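Local atomic coordinates of TetR family transcriptional regulator (Clostridium perfringens, PDB entry 6AZH), a protein that probably acts as a dimeric, DNA-binding transcriptional regulator of the TetR family, with a proposed role in controlling fatty acid metabolism genes. Residues I132-I137 and C145-L150; K60-W65 and R119-E124; A99-V104 and S153-L158. All blocks are in the same frame, centred on the assembly; numbering follows the deposited sequence.

Contact 1. Residues I132-I137 and C145-L150; sequences ILKEAI and CDISLL
Ile147 lays its branched side chain over the end of helix 113-138, packing against both Leu133 and Ile137, with the backbone of Lys134 beneath it. This is an antiparallel helical hairpin of the all-helical TetR C-terminal domain: helix 113-138 runs out, a short connection reverses the chain, and helix 147-165 returns alongside. The CA atoms of Leu133 and Ile147, the nearest pair of the two segments, are 6.7 Å apart. Both branches of Ile147 are used. CG1 is anti to the carbonyl carbon (chi1 -71°), which carries the longer branch to Ile137, whose CD1 sits 3.6 Å from Ile147 CG1; the terminal CD1 of Ile147 then reaches the CA of Lys134 at 4.0 Å. CG2 turns the other way and meets CB of Leu133. One turn on, Leu150 crosses Leu133 at a slant, its CG 3.8 Å from Leu133 CD1, while the two CD2 methyls also touch. No hydrogen bond links the two segments; they are held by apolar side-chain packing, with Cys145 SG at its edge. Outside them, Leu83 of helix 79-96 packs against Leu133, and Glu180 of the second subunit accepts a hydrogen bond from the backbone N of Asp146, placing this turn beside the dimer interface. The lysine chain of Lys134 extends away from the contact. Asp146 points away too and serves as N-cap of the returning helix: its OD1 takes the N-H of Leu149 at 3.1 Å, nearly straight at 172° and from above the carboxylate plane.

Contact 2. Residues K60-W65 and R119-E124; sequences KGLEIW and RNKITE
Leu62 of helix 50-74 meets Lys121 and Ile122 of helix 113-138 with CD2. Along 119-124, Arg119 comes first and takes no part in that touch: its guanidinium group turns to the other side, where it forms a salt bridge with Asp116 and hydrogen bonds to the carbonyls of Leu108 and Gly110. Its own carbonyl O is gripped twice, by the backbone N of Thr123 and by Thr123 OG1, which arrive from opposite faces of the carbonyl plane. Lys121 is the first to touch, and does so with the root of its chain: CB lies 4.1 Å from Leu62 CD2. Beyond CB the chain bends at three successive torsions and leads the ammonium group away from the leucine. Ile122 follows, sending CD1 to within 4.2 Å of Leu62 CD2, with Leu62 CD1 almost as near; chi1 and chi2, both near -60°, curl that end round to face both leucine methyls. Thr123, with OG1 2.9 Å from Arg119 O, faces away from Leu62, and its side chain packs on Ser167 of the second subunit. The touch is light, with 8.1 Å between the CA atoms of Leu62 and Lys121. Phe100 of helix 98-106 also packs on Leu62, and Val104 on Ile122. Such side-by-side packing joins the long helix 50-74, which leads from the DNA-binding region, to the helical C-terminal domain, an arrangement typical of the TetR fold.

Contact 3. Residues A99-V104 and S153-L158; sequences AFFKMV and SLFGSL
Phe101 and Phe155 reach for each other from opposite directions, one from helix 98-106 and the other from helix 147-165, and their nearest ring atoms are the two CZ carbons, 4.0 Å apart. The approach is oblique to both rings. Each phenylalanine has CG anti to its backbone N (chi1 -156° for Phe101, -179° for Phe155), and this carries both rings in between the two helices. Leu158 enters at about a right angle to Phe101. Its CB lies 3.6 Å from Phe101 CZ, and its CD1 extends along the same ring to touch CE1 as well, so the leucine and Phe155 share the outer end of one aromatic side chain. With the CA atoms of Phe101 and Leu158 9.0 Å apart, it is the length of the phenylalanine that bridges the helices. Other helices enclose the group: Leu94 packs on Phe101, Trp65 on Leu158, and Tyr125 on Phe155, which also touches Leu163 of the second subunit. Nearby, Ser157 OG gives its hydrogen bond back to Leu154 O within its own helix, at 2.8 Å. The touching side chains are all hydrocarbon and buried, which implies cohesion through hydrophobic burial and dispersion, without a directional bond to fix the rings' angle.

How the contacts relate
Contacts 2 and 3 form one continuous hydrophobic interior, their centres 11 Å apart. Gly61 C lies 3.6 Å from Phe100 CZ, Ile122 CG2 is 3.8 Å from Phe155 CZ, and Trp65 CZ3 is 3.8 Å from Leu158 CD1. Contact 1 sits about 20 Å from the centre of either, toward the end of the C-terminal domain, but shares helix 147-165 with contact 3 and also touches it across the helices, Leu133 CD2 to Leu154 CD1, 4.1 Å. It does not touch contact 2, although helix 113-138 serves both. In sequence, contact 1 nests inside the loop closed by contact 3, whereas contacts 2 and 3 interlace. All three have residues against the second subunit.

Contact 1. Residues I132-I137 and C145-L150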
# COMPACT_ATOMS: atom_id res chain seq x y z
N ILE A 132 13.11 0.21 -17.43
CA ILE A 132 13.09 -1.16 -17.96
C ILE A 132 11.86 -1.37 -18.83
O ILE A 132 11.95 -1.98 -19.91
CB ILE A 132 13.16 -2.19 -16.81
CG1 ILE A 132 14.45 -2.01 -16.01
CG2 ILE A 132 13.05 -3.64 -17.36
CD1 ILE A 132 14.45 -2.78 -14.71
N LEU A 133 10.70 -0.85 -18.40
CA LEU A 133 9.49 -1.02 -19.19
C LEU A 133 9.61 -0.35 -20.55
O LEU A 133 9.19 -0.90 -21.57
CB LEU A 133 8.27 -0.48 -18.44
CG LEU A 133 7.89 -1.26 -17.17
CD1 LEU A 133 6.82 -0.50 -16.36
CD2 LEU A 133 7.44 -2.67 -17.47
N LYS A 134 10.20 0.85 -20.58
CA LYS A 134 10.36 1.55 -21.86
C LYS A 134 11.19 0.73 -22.83
O LYS A 134 10.83 0.58 -24.01
CB LYS A 134 11.00 2.92 -21.64
CG LYS A 134 11.09 3.75 -22.90
CD LYS A 134 11.67 5.13 -22.62
CE LYS A 134 11.35 6.10 -23.77
NZ LYS A 134 11.83 7.48 -23.48
N GLU A 135 12.30 0.16 -22.36
CA GLU A 135 13.10 -0.71 -23.20
C GLU A 135 12.32 -1.94 -23.63
O GLU A 135 12.41 -2.36 -24.80
CB GLU A 135 14.38 -1.13 -22.47
CG GLU A 135 15.47 -1.62 -23.43
CD GLU A 135 16.64 -2.27 -22.71
OE1 GLU A 135 17.24 -3.21 -23.29
OE2 GLU A 135 16.96 -1.86 -21.58
N ALA A 136 11.54 -2.52 -22.71
CA ALA A 136 10.75 -3.71 -23.04
C ALA A 136 9.72 -3.40 -24.11
O ALA A 136 9.46 -4.23 -24.99
CB ALA A 136 10.05 -4.23 -21.78
N ILE A 137 9.10 -2.22 -24.04
CA ILE A 137 8.11 -1.86 -25.05
C ILE A 137 8.79 -1.65 -26.40
O ILE A 137 8.30 -2.13 -27.43
CB ILE A 137 7.32 -0.62 -24.59
CG1 ILE A 137 6.44 -1.00 -23.39
CG2 ILE A 137 6.47 -0.08 -25.71
CD1 ILE A 137 5.71 0.16 -22.76
N CYS A 145 1.56 0.66 -23.44
CA CYS A 145 0.63 1.01 -22.37
C CYS A 145 1.17 2.23 -21.65
O CYS A 145 2.27 2.71 -21.95
CB CYS A 145 0.44 -0.15 -21.40
SG CYS A 145 1.99 -0.58 -20.57
N ASP A 146 0.39 2.72 -20.71
CA ASP A 146 0.81 3.80 -19.83
C ASP A 146 1.93 3.29 -18.93
O ASP A 146 1.67 2.52 -17.99
CB ASP A 146 -0.39 4.29 -19.03
CG ASP A 146 -0.12 5.58 -18.29
OD1 ASP A 146 1.01 5.75 -17.78
OD2 ASP A 146 -1.03 6.44 -18.23
N ILE A 147 3.16 3.72 -19.20
CA ILE A 147 4.34 3.18 -18.54
C ILE A 147 4.37 3.55 -17.06
O ILE A 147 4.65 2.72 -16.20
CB ILE A 147 5.61 3.67 -19.24
CG1 ILE A 147 5.74 3.00 -20.61
CG2 ILE A 147 6.82 3.38 -18.39
CD1 ILE A 147 6.93 3.51 -21.43
N SER A 148 4.12 4.83 -16.76
CA SER A 148 4.13 5.27 -15.36
C SER A 148 3.05 4.56 -14.55
O SER A 148 3.29 4.14 -13.42
CB SER A 148 3.94 6.78 -15.29
OG SER A 148 5.12 7.44 -15.72
N LEU A 149 1.85 4.44 -15.11
CA LEU A 149 0.79 3.70 -14.44
C LEU A 149 1.23 2.26 -14.17
O LEU A 149 1.06 1.75 -13.06
CB LEU A 149 -0.49 3.73 -15.28
CG LEU A 149 -1.73 3.08 -14.67
CD1 LEU A 149 -2.05 3.74 -13.34
CD2 LEU A 149 -2.94 3.18 -15.60
N LEU A 150 1.80 1.60 -15.19
CA LEU A 150 2.25 0.22 -15.01
C LEU A 150 3.36 0.13 -13.96
O LEU A 150 3.31 -0.72 -13.07
CB LEU A 150 2.72 -0.36 -16.34
CG LEU A 150 3.23 -1.80 -16.27
CD1 LEU A 150 2.17 -2.71 -15.64
CD2 LEU A 150 3.59 -2.29 -17.67

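Contact 2. Residues K60-W65 and R119-E124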
# COMPACT_ATOMS: atom_id res chain seq x y z
N LYS A 60 19.15 5.94 4.07
CA LYS A 60 20.03 4.78 4.16
C LYS A 60 19.33 3.50 3.70
O LYS A 60 19.90 2.71 2.95
CB LYS A 60 20.55 4.62 5.59
CG LYS A 60 21.23 3.29 5.84
CD LYS A 60 22.55 3.18 5.06
CE LYS A 60 23.46 4.39 5.33
NZ LYS A 60 24.67 4.42 4.45
N GLY A 61 18.08 3.30 4.14
CA GLY A 61 17.40 2.05 3.85
C GLY A 61 17.07 1.87 2.38
O GLY A 61 17.03 0.74 1.89
N LEU A 62 16.86 2.97 1.66
CA LEU A 62 16.55 2.83 0.24
C LEU A 62 17.79 2.63 -0.61
O LEU A 62 17.66 2.34 -1.81
CB LEU A 62 15.78 4.05 -0.26
CG LEU A 62 14.28 4.00 -0.51
CD1 LEU A 62 13.59 2.66 -0.17
CD2 LEU A 62 13.63 5.15 0.18
N GLU A 63 19.00 2.76 -0.03
CA GLU A 63 20.23 2.60 -0.81
C GLU A 63 20.29 1.24 -1.48
O GLU A 63 20.63 1.13 -2.66
CB GLU A 63 21.45 2.82 0.09
CG GLU A 63 21.61 4.26 0.52
CD GLU A 63 22.79 4.48 1.46
OE1 GLU A 63 23.48 3.50 1.79
OE2 GLU A 63 23.01 5.65 1.87
N ILE A 64 20.00 0.17 -0.72
CA ILE A 64 20.09 -1.17 -1.29
C ILE A 64 19.03 -1.36 -2.37
O ILE A 64 19.25 -2.11 -3.33
CB ILE A 64 20.00 -2.24 -0.18
CG1 ILE A 64 20.29 -3.65 -0.71
CG2 ILE A 64 18.65 -2.21 0.51
CD1 ILE A 64 21.71 -3.87 -1.18
N TRP A 65 17.89 -0.68 -2.27
CA TRP A 65 16.87 -0.79 -3.31
C TRP A 65 17.37 -0.20 -4.63
O TRP A 65 17.29 -0.84 -5.68
CB TRP A 65 15.58 -0.10 -2.86
CG TRP A 65 14.90 -0.83 -1.72
CD1 TRP A 65 15.24 -0.77 -0.39
CD2 TRP A 65 13.80 -1.76 -1.81
NE1 TRP A 65 14.41 -1.59 0.34
CE2 TRP A 65 13.53 -2.21 -0.51
CE3 TRP A 65 13.04 -2.25 -2.88
CZ2 TRP A 65 12.50 -3.12 -0.23
CZ3 TRP A 65 12.02 -3.16 -2.61
CH2 TRP A 65 11.77 -3.58 -1.30
N ARG A 119 7.89 10.35 -0.71
CA ARG A 119 7.32 9.95 -2.00
C ARG A 119 8.27 10.28 -3.15
O ARG A 119 8.35 9.53 -4.13
CB ARG A 119 5.96 10.61 -2.22
CG ARG A 119 4.81 9.92 -1.50
CD ARG A 119 3.46 10.53 -1.89
NE ARG A 119 3.34 11.93 -1.51
CZ ARG A 119 2.80 12.38 -0.38
NH1 ARG A 119 2.32 11.54 0.52
NH2 ARG A 119 2.76 13.68 -0.14
N ASN A 120 8.99 11.40 -3.06
CA ASN A 120 9.98 11.71 -4.10
C ASN A 120 11.07 10.66 -4.14
O ASN A 120 11.58 10.34 -5.21
CB ASN A 120 10.59 13.09 -3.89
CG ASN A 120 9.58 14.22 -4.11
OD1 ASN A 120 8.41 13.99 -4.43
ND2 ASN A 120 10.04 15.46 -3.90
N LYS A 121 11.45 10.11 -2.98
CA LYS A 121 12.46 9.05 -2.97
C LYS A 121 11.94 7.77 -3.59
O LYS A 121 12.66 7.08 -4.32
CB LYS A 121 12.93 8.79 -1.54
CG LYS A 121 14.29 9.36 -1.20
CD LYS A 121 14.29 10.86 -1.23
CE LYS A 121 15.26 11.43 -0.18
NZ LYS A 121 16.69 11.15 -0.53
N ILE A 122 10.69 7.41 -3.29
CA ILE A 122 10.08 6.23 -3.90
C ILE A 122 9.93 6.43 -5.41
O ILE A 122 10.15 5.50 -6.20
CB ILE A 122 8.73 5.93 -3.22
CG1 ILE A 122 8.96 5.58 -1.74
CG2 ILE A 122 7.96 4.86 -3.96
CD1 ILE A 122 9.84 4.37 -1.50
N THR A 123 9.58 7.65 -5.82
CA THR A 123 9.44 7.95 -7.25
C THR A 123 10.75 7.74 -7.98
O THR A 123 10.76 7.16 -9.08
CB THR A 123 8.92 9.38 -7.43
OG1 THR A 123 7.58 9.46 -6.96
CG2 THR A 123 8.95 9.80 -8.91
N GLU A 124 11.86 8.19 -7.39
CA GLU A 124 13.18 7.89 -7.95
C GLU A 124 13.37 6.40 -8.18
O GLU A 124 13.88 5.98 -9.23
CB GLU A 124 14.28 8.41 -7.02
CG GLU A 124 14.44 9.93 -7.04
CD GLU A 124 15.38 10.43 -5.95
OE1 GLU A 124 16.09 9.61 -5.34
OE2 GLU A 124 15.40 11.66 -5.71

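Contact 3. Residues A99-V104 and S153-L158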
# COMPACT_ATOMS: atom_id res chain seq x y z
N ALA A 99 10.00 -4.82 8.41
CA ALA A 99 9.76 -3.68 9.29
C ALA A 99 10.01 -2.36 8.57
O ALA A 99 9.19 -1.43 8.64
CB ALA A 99 10.64 -3.79 10.55
N PHE A 100 11.14 -2.27 7.86
CA PHE A 100 11.46 -1.06 7.10
C PHE A 100 10.35 -0.72 6.11
O PHE A 100 9.95 0.44 5.99
CB PHE A 100 12.80 -1.24 6.37
CG PHE A 100 13.14 -0.10 5.45
CD1 PHE A 100 13.71 1.06 5.93
CD2 PHE A 100 12.89 -0.19 4.09
CE1 PHE A 100 14.01 2.14 5.06
CE2 PHE A 100 13.20 0.86 3.24
CZ PHE A 100 13.75 2.02 3.72
N PHE A 101 9.85 -1.72 5.38
CA PHE A 101 8.85 -1.44 4.36
C PHE A 101 7.53 -0.98 4.97
O PHE A 101 6.88 -0.09 4.41
CB PHE A 101 8.64 -2.66 3.47
CG PHE A 101 8.11 -2.32 2.12
CD1 PHE A 101 8.97 -1.88 1.13
CD2 PHE A 101 6.76 -2.42 1.85
CE1 PHE A 101 8.49 -1.55 -0.11
CE2 PHE A 101 6.27 -2.09 0.60
CZ PHE A 101 7.13 -1.65 -0.37
N LYS A 102 7.15 -1.54 6.12
CA LYS A 102 5.96 -1.06 6.84
C LYS A 102 6.12 0.39 7.29
O LYS A 102 5.17 1.18 7.21
CB LYS A 102 5.70 -1.94 8.06
CG LYS A 102 5.21 -3.33 7.73
CD LYS A 102 5.14 -4.16 9.00
CE LYS A 102 4.94 -5.61 8.68
NZ LYS A 102 5.31 -6.42 9.87
N MSE A 103 7.30 0.72 7.81
CA MSE A 103 7.62 2.09 8.18
C MSE A 103 7.38 3.03 7.00
O MSE A 103 6.74 4.07 7.15
CB MSE A 103 9.06 2.17 8.65
CG MSE A 103 9.70 3.51 8.40
SE MSE A 103 11.45 3.57 9.11
CE MSE A 103 12.18 2.70 7.73
N VAL A 104 7.91 2.65 5.83
CA VAL A 104 7.71 3.43 4.60
C VAL A 104 6.23 3.54 4.28
O VAL A 104 5.69 4.63 4.08
CB VAL A 104 8.48 2.80 3.42
CG1 VAL A 104 8.08 3.44 2.10
CG2 VAL A 104 9.98 2.93 3.60
N SER A 153 2.04 0.16 -10.63
CA SER A 153 1.40 -1.11 -10.34
C SER A 153 2.43 -2.17 -9.96
O SER A 153 2.16 -3.02 -9.11
CB SER A 153 0.58 -1.58 -11.54
OG SER A 153 -0.61 -0.82 -11.64
N LEU A 154 3.59 -2.15 -10.62
CA LEU A 154 4.62 -3.14 -10.30
C LEU A 154 5.22 -2.88 -8.93
O LEU A 154 5.46 -3.82 -8.16
CB LEU A 154 5.73 -3.14 -11.35
CG LEU A 154 5.30 -3.44 -12.78
CD1 LEU A 154 6.53 -3.70 -13.61
CD2 LEU A 154 4.34 -4.61 -12.79
N PHE A 155 5.44 -1.61 -8.58
CA PHE A 155 5.84 -1.30 -7.21
C PHE A 155 4.72 -1.64 -6.23
O PHE A 155 4.97 -2.20 -5.16
CB PHE A 155 6.21 0.18 -7.08
CG PHE A 155 6.65 0.55 -5.70
CD1 PHE A 155 7.93 0.24 -5.27
CD2 PHE A 155 5.77 1.17 -4.82
CE1 PHE A 155 8.34 0.56 -3.98
CE2 PHE A 155 6.17 1.48 -3.54
CZ PHE A 155 7.45 1.18 -3.12
N GLY A 156 3.47 -1.34 -6.60
CA GLY A 156 2.33 -1.59 -5.75
C GLY A 156 2.10 -3.05 -5.42
O GLY A 156 1.47 -3.35 -4.39
N SER A 157 2.59 -3.98 -6.25
CA SER A 157 2.57 -5.39 -5.87
C SER A 157 3.27 -5.63 -4.53
O SER A 157 2.90 -6.55 -3.79
CB SER A 157 3.18 -6.26 -6.96
OG SER A 157 4.60 -6.18 -7.00
N LEU A 158 4.29 -4.82 -4.20
CA LEU A 158 4.92 -4.95 -2.89
C LEU A 158 3.96 -4.58 -1.78
O LEU A 158 4.01 -5.16 -0.69
CB LEU A 158 6.15 -4.05 -2.81
CG LEU A 158 7.25 -4.42 -3.79
CD1 LEU A 158 8.37 -3.42 -3.70
CD2 LEU A 158 7.73 -5.84 -3.50